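Long-range contact in tryptophan--tRNA ligase (Pyrococcus horikoshii, PDB 3JXE), which catalyses the ATP-dependent attachment of L-tryptophan to tRNA(Trp), releasing AMP and diphosphate: residues Glu45-Ser57 and Leu307-Lys319. Numbering follows the deposited sequence.
Sequences ELPIFFRRKFFFS and LEIFFEEDDKKLK
Arg52, just past the short helix 48-51, pushes its guanidinium into the end of helix 301-311 and the turn that leads on to helix 315-326. Its chain runs extended from CG to NE, which carries the charged group to the backbone oxygens of Glu308, in the last turn of the helix, and Glu312, just after it. Arg52 NH1 donates to Glu308 O (3.1 Å), arriving above the carbonyl plane, while NH1 and NH2 both make weak bonds to Glu312 O. Arg52 NH2 makes a nearly straight salt-bridge hydrogen bond to Asp315 OD1 (2.9 Å); the oxygen lies in the guanidinium plane, whereas the donor stands above the carboxylate plane. Arg52 thus bridges the end of helix 301-311 and the start of helix 315-326.

Asp315 OD1 is shared, forming a second salt bridge with Arg51 NH1 (2.6 Å). Arg51 NH2 bonds Glu313 OE1 on its syn side (2.8 Å), the two flat groups being only 16° apart. Within its own segment Arg51 NE gives a weak bond to Glu45 OE1. In this network the carboxylates of Glu45, Glu313 and Asp315 probably offset the neighbouring charges of Arg51 and Arg52.

Apolar packing completes the contact. Ile48, with CG1 anti to the backbone N (chi1 177°), sets CD1 among the backbone atoms of residues 307-312, closest to Glu312 O and Glu308 O, and its CG1 lies over a face of the Arg52 guanidinium. Ile309 CB makes an off-centre CH-pi contact with the Phe54 ring, and Ile309 CG2 comes within 3.5 Å of Phe54 CD2.

Phe54 also touches Ile92 of helix 88-104 and lies about 4 Å from the bound tryptophanyl-5'AMP. It directly precedes strand 55-59, antiparallel to strand 237-241 in the mixed sheet of the Rossmann-fold domain; Leu307 and Phe311 pack on helix 332-367.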
ATOM      1  N   GLU B  45     -15.855 -38.651  -6.094  1.00 99.29           N
ATOM      2  CA  GLU B  45     -14.960 -38.744  -7.247  1.00 98.96           C
ATOM      3  C   GLU B  45     -14.313 -37.393  -7.552  1.00 98.63           C
ATOM      4  O   GLU B  45     -14.905 -36.338  -7.306  1.00 98.59           O
ATOM      5  CB  GLU B  45     -15.712 -39.261  -8.478  1.00 99.02           C
ATOM      6  CG  GLU B  45     -14.807 -39.840  -9.571  1.00 99.21           C
ATOM      7  CD  GLU B  45     -15.426 -39.791 -10.965  1.00 99.40           C
ATOM      8  OE1 GLU B  45     -14.676 -39.957 -11.951  1.00 99.27           O
ATOM      9  OE2 GLU B  45     -16.655 -39.583 -11.081  1.00 99.59           O
ATOM     10  N   LEU B  46     -13.098 -37.442  -8.093  1.00 98.19           N
ATOM     11  CA  LEU B  46     -12.326 -36.244  -8.415  1.00 97.76           C
ATOM     12  C   LEU B  46     -12.775 -35.594  -9.726  1.00 97.38           C
ATOM     13  O   LEU B  46     -13.105 -36.298 -10.683  1.00 97.39           O
ATOM     14  CB  LEU B  46     -10.832 -36.581  -8.482  1.00 97.80           C
ATOM     15  CG  LEU B  46     -10.147 -37.007  -7.179  1.00 97.84           C
ATOM     16  CD1 LEU B  46      -8.845 -37.735  -7.479  1.00 97.94           C
ATOM     17  CD2 LEU B  46      -9.911 -35.812  -6.261  1.00 97.73           C
ATOM     18  N   PRO B  47     -12.792 -34.244  -9.769  1.00 96.95           N
ATOM     19  CA  PRO B  47     -13.132 -33.472 -10.970  1.00 96.60           C
ATOM     20  C   PRO B  47     -12.182 -33.729 -12.136  1.00 96.21           C
ATOM     21  O   PRO B  47     -11.037 -34.139 -11.930  1.00 96.20           O
ATOM     22  CB  PRO B  47     -12.985 -32.018 -10.511  1.00 96.61           C
ATOM     23  CG  PRO B  47     -13.093 -32.063  -9.047  1.00 96.80           C
ATOM     24  CD  PRO B  47     -12.500 -33.362  -8.626  1.00 96.95           C
ATOM     25  N   ILE B  48     -12.672 -33.465 -13.346  1.00 95.71           N
ATOM     26  CA  ILE B  48     -11.931 -33.688 -14.593  1.00 95.17           C
ATOM     27  C   ILE B  48     -10.468 -33.217 -14.537  1.00 94.79           C
ATOM     28  O   ILE B  48      -9.557 -33.973 -14.875  1.00 94.75           O
ATOM     29  CB  ILE B  48     -12.692 -33.080 -15.821  1.00 95.20           C
ATOM     30  CG1 ILE B  48     -11.884 -33.242 -17.116  1.00 95.22           C
ATOM     31  CG2 ILE B  48     -13.109 -31.619 -15.561  1.00 95.21           C
ATOM     32  CD1 ILE B  48     -12.540 -32.640 -18.346  1.00 95.25           C
ATOM     33  N   PHE B  49     -10.254 -31.983 -14.082  1.00 94.30           N
ATOM     34  CA  PHE B  49      -8.920 -31.377 -14.051  1.00 93.81           C
ATOM     35  C   PHE B  49      -7.999 -31.945 -12.969  1.00 93.44           C
ATOM     36  O   PHE B  49      -6.777 -31.812 -13.062  1.00 93.40           O
ATOM     37  CB  PHE B  49      -9.013 -29.849 -13.933  1.00 93.83           C
ATOM     38  CG  PHE B  49     -10.085 -29.370 -12.991  1.00 93.88           C
ATOM     39  CD1 PHE B  49      -9.902 -29.435 -11.613  1.00 93.93           C
ATOM     40  CD2 PHE B  49     -11.274 -28.844 -13.486  1.00 93.93           C
ATOM     41  CE1 PHE B  49     -10.894 -28.992 -10.741  1.00 94.06           C
ATOM     42  CE2 PHE B  49     -12.273 -28.396 -12.623  1.00 93.96           C
ATOM     43  CZ  PHE B  49     -12.081 -28.469 -11.247  1.00 94.03           C
ATOM     44  N   PHE B  50      -8.579 -32.573 -11.948  1.00 92.95           N
ATOM     45  CA  PHE B  50      -7.778 -33.218 -10.909  1.00 92.46           C
ATOM     46  C   PHE B  50      -7.318 -34.616 -11.313  1.00 92.14           C
ATOM     47  O   PHE B  50      -6.120 -34.904 -11.292  1.00 92.12           O
ATOM     48  CB  PHE B  50      -8.511 -33.252  -9.561  1.00 92.47           C
ATOM     49  CG  PHE B  50      -8.423 -31.964  -8.782  1.00 92.41           C
ATOM     50  CD1 PHE B  50      -7.244 -31.217  -8.764  1.00 92.41           C
ATOM     51  CD2 PHE B  50      -9.513 -31.512  -8.043  1.00 92.39           C
ATOM     52  CE1 PHE B  50      -7.163 -30.029  -8.041  1.00 92.36           C
ATOM     53  CE2 PHE B  50      -9.441 -30.328  -7.314  1.00 92.39           C
ATOM     54  CZ  PHE B  50      -8.263 -29.586  -7.313  1.00 92.40           C
ATOM     55  N   ARG B  51      -8.263 -35.474 -11.690  1.00 91.69           N
ATOM     56  CA  ARG B  51      -7.948 -36.866 -12.033  1.00 91.24           C
ATOM     57  C   ARG B  51      -7.170 -37.020 -13.340  1.00 90.76           C
ATOM     58  O   ARG B  51      -6.429 -37.990 -13.508  1.00 90.73           O
ATOM     59  CB  ARG B  51      -9.201 -37.756 -12.034  1.00 91.34           C
ATOM     60  CG  ARG B  51     -10.382 -37.241 -12.846  1.00 91.67           C
ATOM     61  CD  ARG B  51     -11.336 -38.380 -13.196  1.00 92.41           C
ATOM     62  NE  ARG B  51     -12.743 -37.993 -13.084  1.00 92.89           N
ATOM     63  CZ  ARG B  51     -13.459 -37.424 -14.052  1.00 93.10           C
ATOM     64  NH1 ARG B  51     -12.912 -37.154 -15.230  1.00 93.31           N
ATOM     65  NH2 ARG B  51     -14.731 -37.117 -13.836  1.00 93.12           N
ATOM     66  N   ARG B  52      -7.330 -36.066 -14.254  1.00 90.17           N
ATOM     67  CA  ARG B  52      -6.584 -36.091 -15.514  1.00 89.64           C
ATOM     68  C   ARG B  52      -5.280 -35.292 -15.429  1.00 89.20           C
ATOM     69  O   ARG B  52      -4.631 -35.031 -16.446  1.00 89.13           O
ATOM     70  CB  ARG B  52      -7.458 -35.627 -16.683  1.00 89.71           C
ATOM     71  CG  ARG B  52      -8.595 -36.584 -17.008  1.00 89.77           C
ATOM     72  CD  ARG B  52      -9.343 -36.159 -18.251  1.00 89.97           C
ATOM     73  NE  ARG B  52     -10.681 -36.743 -18.303  1.00 90.25           N
ATOM     74  CZ  ARG B  52     -11.644 -36.358 -19.138  1.00 90.33           C
ATOM     75  NH1 ARG B  52     -11.431 -35.380 -20.009  1.00 90.37           N
ATOM     76  NH2 ARG B  52     -12.827 -36.954 -19.101  1.00 90.41           N
ATOM     77  N   LYS B  53      -4.913 -34.921 -14.202  1.00 88.66           N
ATOM     78  CA  LYS B  53      -3.623 -34.295 -13.875  1.00 88.12           C
ATOM     79  C   LYS B  53      -3.321 -32.994 -14.628  1.00 87.64           C
ATOM     80  O   LYS B  53      -2.188 -32.760 -15.064  1.00 87.60           O
ATOM     81  CB  LYS B  53      -2.472 -35.308 -14.012  1.00 88.18           C
ATOM     82  CG  LYS B  53      -2.486 -36.395 -12.948  1.00 88.36           C
ATOM     83  CD  LYS B  53      -1.521 -37.519 -13.278  1.00 88.74           C
ATOM     84  CE  LYS B  53      -1.613 -38.632 -12.244  1.00 88.89           C
ATOM     85  NZ  LYS B  53      -0.760 -39.799 -12.604  1.00 89.04           N
ATOM     86  N   PHE B  54      -4.342 -32.153 -14.776  1.00 87.02           N
ATOM     87  CA  PHE B  54      -4.151 -30.794 -15.275  1.00 86.42           C
ATOM     88  C   PHE B  54      -3.483 -29.976 -14.177  1.00 86.09           C
ATOM     89  O   PHE B  54      -2.621 -29.136 -14.448  1.00 86.02           O
ATOM     90  CB  PHE B  54      -5.485 -30.168 -15.693  1.00 86.35           C
ATOM     91  CG  PHE B  54      -5.363 -28.759 -16.200  1.00 85.97           C
ATOM     92  CD1 PHE B  54      -5.933 -27.705 -15.498  1.00 85.73           C
ATOM     93  CD2 PHE B  54      -4.672 -28.485 -17.377  1.00 85.72           C
ATOM     94  CE1 PHE B  54      -5.823 -26.398 -15.964  1.00 85.67           C
ATOM     95  CE2 PHE B  54      -4.556 -27.182 -17.850  1.00 85.58           C
ATOM     96  CZ  PHE B  54      -5.134 -26.136 -17.142  1.00 85.65           C
ATOM     97  N   PHE B  55      -3.898 -30.232 -12.938  1.00 85.65           N
ATOM     98  CA  PHE B  55      -3.147 -29.811 -11.770  1.00 85.25           C
ATOM     99  C   PHE B  55      -2.053 -30.846 -11.535  1.00 85.07           C
ATOM    100  O   PHE B  55      -2.332 -31.996 -11.186  1.00 85.06           O
ATOM    101  CB  PHE B  55      -4.062 -29.677 -10.554  1.00 85.20           C
ATOM    102  CG  PHE B  55      -4.808 -28.375 -10.500  1.00 85.03           C
ATOM    103  CD1 PHE B  55      -5.967 -28.187 -11.246  1.00 84.93           C
ATOM    104  CD2 PHE B  55      -4.349 -27.332  -9.703  1.00 84.85           C
ATOM    105  CE1 PHE B  55      -6.658 -26.979 -11.199  1.00 84.88           C
ATOM    106  CE2 PHE B  55      -5.031 -26.121  -9.647  1.00 84.70           C
ATOM    107  CZ  PHE B  55      -6.188 -25.945 -10.396  1.00 84.79           C
ATOM    108  N   PHE B  56      -0.810 -30.428 -11.751  1.00 84.81           N
ATOM    109  CA  PHE B  56       0.326 -31.343 -11.817  1.00 84.57           C
ATOM    110  C   PHE B  56       1.307 -31.166 -10.663  1.00 84.52           C
ATOM    111  O   PHE B  56       2.042 -32.095 -10.320  1.00 84.55           O
ATOM    112  CB  PHE B  56       1.057 -31.163 -13.151  1.00 84.48           C
ATOM    113  CG  PHE B  56       1.804 -29.858 -13.269  1.00 84.20           C
ATOM    114  CD1 PHE B  56       3.192 -29.836 -13.233  1.00 83.90           C
ATOM    115  CD2 PHE B  56       1.119 -28.653 -13.410  1.00 84.03           C
ATOM    116  CE1 PHE B  56       3.888 -28.637 -13.339  1.00 83.71           C
ATOM    117  CE2 PHE B  56       1.807 -27.449 -13.517  1.00 83.76           C
ATOM    118  CZ  PHE B  56       3.194 -27.443 -13.483  1.00 83.63           C
ATOM    119  N   SER B  57       1.320 -29.970 -10.080  1.00 84.42           N
ATOM    120  CA  SER B  57       2.283 -29.619  -9.042  1.00 84.29           C
ATOM    121  C   SER B  57       1.599 -29.107  -7.778  1.00 84.20           C
ATOM    122  O   SER B  57       0.472 -28.616  -7.827  1.00 84.22           O
ATOM    123  CB  SER B  57       3.265 -28.574  -9.574  1.00 84.26           C
ATOM    124  OG  SER B  57       4.195 -28.201  -8.578  1.00 84.36           O
ATOM    125  N   LEU B 307     -10.696 -30.555 -24.422  1.00110.08           N
ATOM    126  CA  LEU B 307     -11.672 -31.557 -24.005  1.00109.92           C
ATOM    127  C   LEU B 307     -11.140 -32.401 -22.851  1.00109.86           C
ATOM    128  O   LEU B 307     -11.900 -32.811 -21.969  1.00109.83           O
ATOM    129  CB  LEU B 307     -12.055 -32.455 -25.183  1.00109.91           C
ATOM    130  CG  LEU B 307     -12.859 -31.824 -26.324  1.00109.81           C
ATOM    131  CD1 LEU B 307     -12.613 -32.572 -27.624  1.00109.74           C
ATOM    132  CD2 LEU B 307     -14.347 -31.772 -25.992  1.00109.70           C
ATOM    133  N   GLU B 308      -9.832 -32.652 -22.866  1.00109.78           N
ATOM    134  CA  GLU B 308      -9.165 -33.407 -21.811  1.00109.73           C
ATOM    135  C   GLU B 308      -9.147 -32.635 -20.493  1.00109.74           C
ATOM    136  O   GLU B 308      -9.318 -33.220 -19.423  1.00109.75           O
ATOM    137  CB  GLU B 308      -7.733 -33.757 -22.230  1.00109.71           C
ATOM    138  CG  GLU B 308      -7.018 -34.734 -21.299  1.00109.67           C
ATOM    139  CD  GLU B 308      -5.513 -34.760 -21.510  1.00109.64           C
ATOM    140  OE1 GLU B 308      -5.065 -34.829 -22.674  1.00109.67           O
ATOM    141  OE2 GLU B 308      -4.777 -34.718 -20.502  1.00109.67           O
ATOM    142  N   ILE B 309      -8.955 -31.321 -20.576  1.00109.74           N
ATOM    143  CA  ILE B 309      -8.705 -30.514 -19.380  1.00109.76           C
ATOM    144  C   ILE B 309      -9.932 -29.809 -18.787  1.00109.78           C
ATOM    145  O   ILE B 309      -9.902 -29.410 -17.621  1.00109.77           O
ATOM    146  CB  ILE B 309      -7.536 -29.503 -19.588  1.00109.75           C
ATOM    147  CG1 ILE B 309      -7.911 -28.420 -20.608  1.00109.69           C
ATOM    148  CG2 ILE B 309      -6.248 -30.243 -19.976  1.00109.85           C
ATOM    149  CD1 ILE B 309      -6.875 -27.323 -20.763  1.00109.62           C
ATOM    150  N   PHE B 310     -11.003 -29.662 -19.568  1.00109.86           N
ATOM    151  CA  PHE B 310     -12.170 -28.908 -19.091  1.00109.96           C
ATOM    152  C   PHE B 310     -13.550 -29.347 -19.602  1.00110.14           C
ATOM    153  O   PHE B 310     -14.521 -29.313 -18.845  1.00110.13           O
ATOM    154  CB  PHE B 310     -11.969 -27.405 -19.343  1.00109.88           C
ATOM    155  CG  PHE B 310     -12.921 -26.525 -18.577  1.00109.61           C
ATOM    156  CD1 PHE B 310     -12.890 -26.488 -17.184  1.00109.40           C
ATOM    157  CD2 PHE B 310     -13.838 -25.723 -19.248  1.00109.41           C
ATOM    158  CE1 PHE B 310     -13.768 -25.676 -16.472  1.00109.26           C
ATOM    159  CE2 PHE B 310     -14.719 -24.905 -18.545  1.00109.28           C
ATOM    160  CZ  PHE B 310     -14.683 -24.882 -17.154  1.00109.25           C
ATOM    161  N   PHE B 311     -13.639 -29.759 -20.864  1.00110.40           N
ATOM    162  CA  PHE B 311     -14.947 -29.888 -21.523  1.00110.69           C
ATOM    163  C   PHE B 311     -15.645 -31.254 -21.470  1.00111.00           C
ATOM    164  O   PHE B 311     -16.827 -31.323 -21.118  1.00111.04           O
ATOM    165  CB  PHE B 311     -14.890 -29.346 -22.954  1.00110.60           C
ATOM    166  CG  PHE B 311     -14.636 -27.867 -23.018  1.00110.41           C
ATOM    167  CD1 PHE B 311     -15.629 -26.961 -22.652  1.00110.20           C
ATOM    168  CD2 PHE B 311     -13.402 -27.379 -23.431  1.00110.29           C
ATOM    169  CE1 PHE B 311     -15.397 -25.591 -22.700  1.00110.09           C
ATOM    170  CE2 PHE B 311     -13.160 -26.009 -23.485  1.00110.16           C
ATOM    171  CZ  PHE B 311     -14.160 -25.116 -23.119  1.00110.04           C
ATOM    172  N   GLU B 312     -14.938 -32.326 -21.822  1.00111.36           N
ATOM    173  CA  GLU B 312     -15.543 -33.662 -21.788  1.00111.70           C
ATOM    174  C   GLU B 312     -15.405 -34.323 -20.416  1.00111.94           C
ATOM    175  O   GLU B 312     -14.317 -34.757 -20.029  1.00111.99           O
ATOM    176  CB  GLU B 312     -14.995 -34.561 -22.904  1.00111.66           C
ATOM    177  CG  GLU B 312     -15.697 -35.922 -23.019  1.00111.77           C
ATOM    178  CD  GLU B 312     -17.217 -35.812 -23.099  1.00111.85           C
ATOM    179  OE1 GLU B 312     -17.734 -35.217 -24.069  1.00111.87           O
ATOM    180  OE2 GLU B 312     -17.901 -36.329 -22.191  1.00111.83           O
ATOM    181  N   GLU B 313     -16.522 -34.402 -19.696  1.00112.26           N
ATOM    182  CA  GLU B 313     -16.543 -34.909 -18.323  1.00112.60           C
ATOM    183  C   GLU B 313     -16.487 -36.441 -18.258  1.00112.80           C
ATOM    184  O   GLU B 313     -16.220 -37.013 -17.198  1.00112.85           O
ATOM    185  CB  GLU B 313     -17.786 -34.387 -17.592  1.00112.59           C
ATOM    186  CG  GLU B 313     -17.507 -33.668 -16.271  1.00112.81           C
ATOM    187  CD  GLU B 313     -17.061 -34.599 -15.154  1.00113.12           C
ATOM    188  OE1 GLU B 313     -15.859 -34.937 -15.097  1.00113.22           O
ATOM    189  OE2 GLU B 313     -17.910 -34.974 -14.318  1.00113.30           O
ATOM    190  N   ASP B 314     -16.737 -37.093 -19.392  1.00113.09           N
ATOM    191  CA  ASP B 314     -16.722 -38.552 -19.485  1.00113.37           C
ATOM    192  C   ASP B 314     -15.351 -39.047 -19.952  1.00113.57           C
ATOM    193  O   ASP B 314     -14.899 -38.698 -21.045  1.00113.53           O
ATOM    194  CB  ASP B 314     -17.826 -39.028 -20.437  1.00113.37           C
ATOM    195  CG  ASP B 314     -18.110 -40.514 -20.321  1.00113.47           C
ATOM    196  OD1 ASP B 314     -17.247 -41.331 -20.708  1.00113.59           O
ATOM    197  OD2 ASP B 314     -19.215 -40.867 -19.857  1.00113.60           O
ATOM    198  N   ASP B 315     -14.701 -39.858 -19.117  1.00113.89           N
ATOM    199  CA  ASP B 315     -13.368 -40.398 -19.408  1.00114.21           C
ATOM    200  C   ASP B 315     -13.377 -41.393 -20.566  1.00114.43           C
ATOM    201  O   ASP B 315     -12.467 -41.395 -21.399  1.00114.41           O
ATOM    202  CB  ASP B 315     -12.770 -41.068 -18.162  1.00114.23           C
ATOM    203  CG  ASP B 315     -12.383 -40.070 -17.078  1.00114.30           C
ATOM    204  OD1 ASP B 315     -12.935 -38.949 -17.061  1.00114.41           O
ATOM    205  OD2 ASP B 315     -11.527 -40.413 -16.234  1.00114.28           O
ATOM    206  N   LYS B 316     -14.410 -42.232 -20.604  1.00114.77           N
ATOM    207  CA  LYS B 316     -14.543 -43.285 -21.612  1.00115.11           C
ATOM    208  C   LYS B 316     -14.848 -42.707 -22.996  1.00115.31           C
ATOM    209  O   LYS B 316     -14.333 -43.194 -24.007  1.00115.35           O
ATOM    210  CB  LYS B 316     -15.623 -44.295 -21.201  1.00115.11           C
ATOM    211  CG  LYS B 316     -15.480 -44.828 -19.770  1.00115.22           C
ATOM    212  CD  LYS B 316     -16.488 -45.929 -19.454  1.00115.32           C
ATOM    213  CE  LYS B 316     -15.981 -47.299 -19.898  1.00115.43           C
ATOM    214  NZ  LYS B 316     -16.896 -48.397 -19.479  1.00115.49           N
ATOM    215  N   LYS B 317     -15.681 -41.667 -23.024  1.00115.56           N
ATOM    216  CA  LYS B 317     -16.065 -40.993 -24.263  1.00115.81           C
ATOM    217  C   LYS B 317     -14.916 -40.148 -24.812  1.00115.98           C
ATOM    218  O   LYS B 317     -14.762 -40.015 -26.026  1.00115.96           O
ATOM    219  CB  LYS B 317     -17.292 -40.116 -24.019  1.00115.81           C
ATOM    220  CG  LYS B 317     -18.150 -39.853 -25.251  1.00115.89           C
ATOM    221  CD  LYS B 317     -19.321 -38.932 -24.918  1.00115.99           C
ATOM    222  CE  LYS B 317     -20.321 -39.602 -23.982  1.00116.10           C
ATOM    223  NZ  LYS B 317     -21.059 -38.608 -23.157  1.00116.19           N
ATOM    224  N   LEU B 318     -14.121 -39.581 -23.906  1.00116.25           N
ATOM    225  CA  LEU B 318     -12.959 -38.769 -24.263  1.00116.53           C
ATOM    226  C   LEU B 318     -11.887 -39.600 -24.968  1.00116.81           C
ATOM    227  O   LEU B 318     -11.383 -39.204 -26.023  1.00116.83           O
ATOM    228  CB  LEU B 318     -12.387 -38.081 -23.012  1.00116.46           C
ATOM    229  CG  LEU B 318     -11.255 -37.038 -23.056  1.00116.31           C
ATOM    230  CD1 LEU B 318      -9.865 -37.682 -23.027  1.00116.14           C
ATOM    231  CD2 LEU B 318     -11.395 -36.065 -24.228  1.00116.20           C
ATOM    232  N   LYS B 319     -11.553 -40.749 -24.382  1.00117.18           N
ATOM    233  CA  LYS B 319     -10.545 -41.657 -24.933  1.00117.54           C
ATOM    234  C   LYS B 319     -10.991 -42.242 -26.274  1.00117.78           C
ATOM    235  O   LYS B 319     -10.177 -42.429 -27.183  1.00117.77           O
ATOM    236  CB  LYS B 319     -10.238 -42.784 -23.939  1.00117.55           C
ATOM    237  CG  LYS B 319      -8.989 -43.597 -24.268  1.00117.61           C
ATOM    238  CD  LYS B 319      -8.893 -44.855 -23.416  1.00117.75           C
ATOM    239  CE  LYS B 319      -7.718 -45.723 -23.852  1.00117.85           C
ATOM    240  NZ  LYS B 319      -7.690 -47.041 -23.155  1.00117.78           N
TER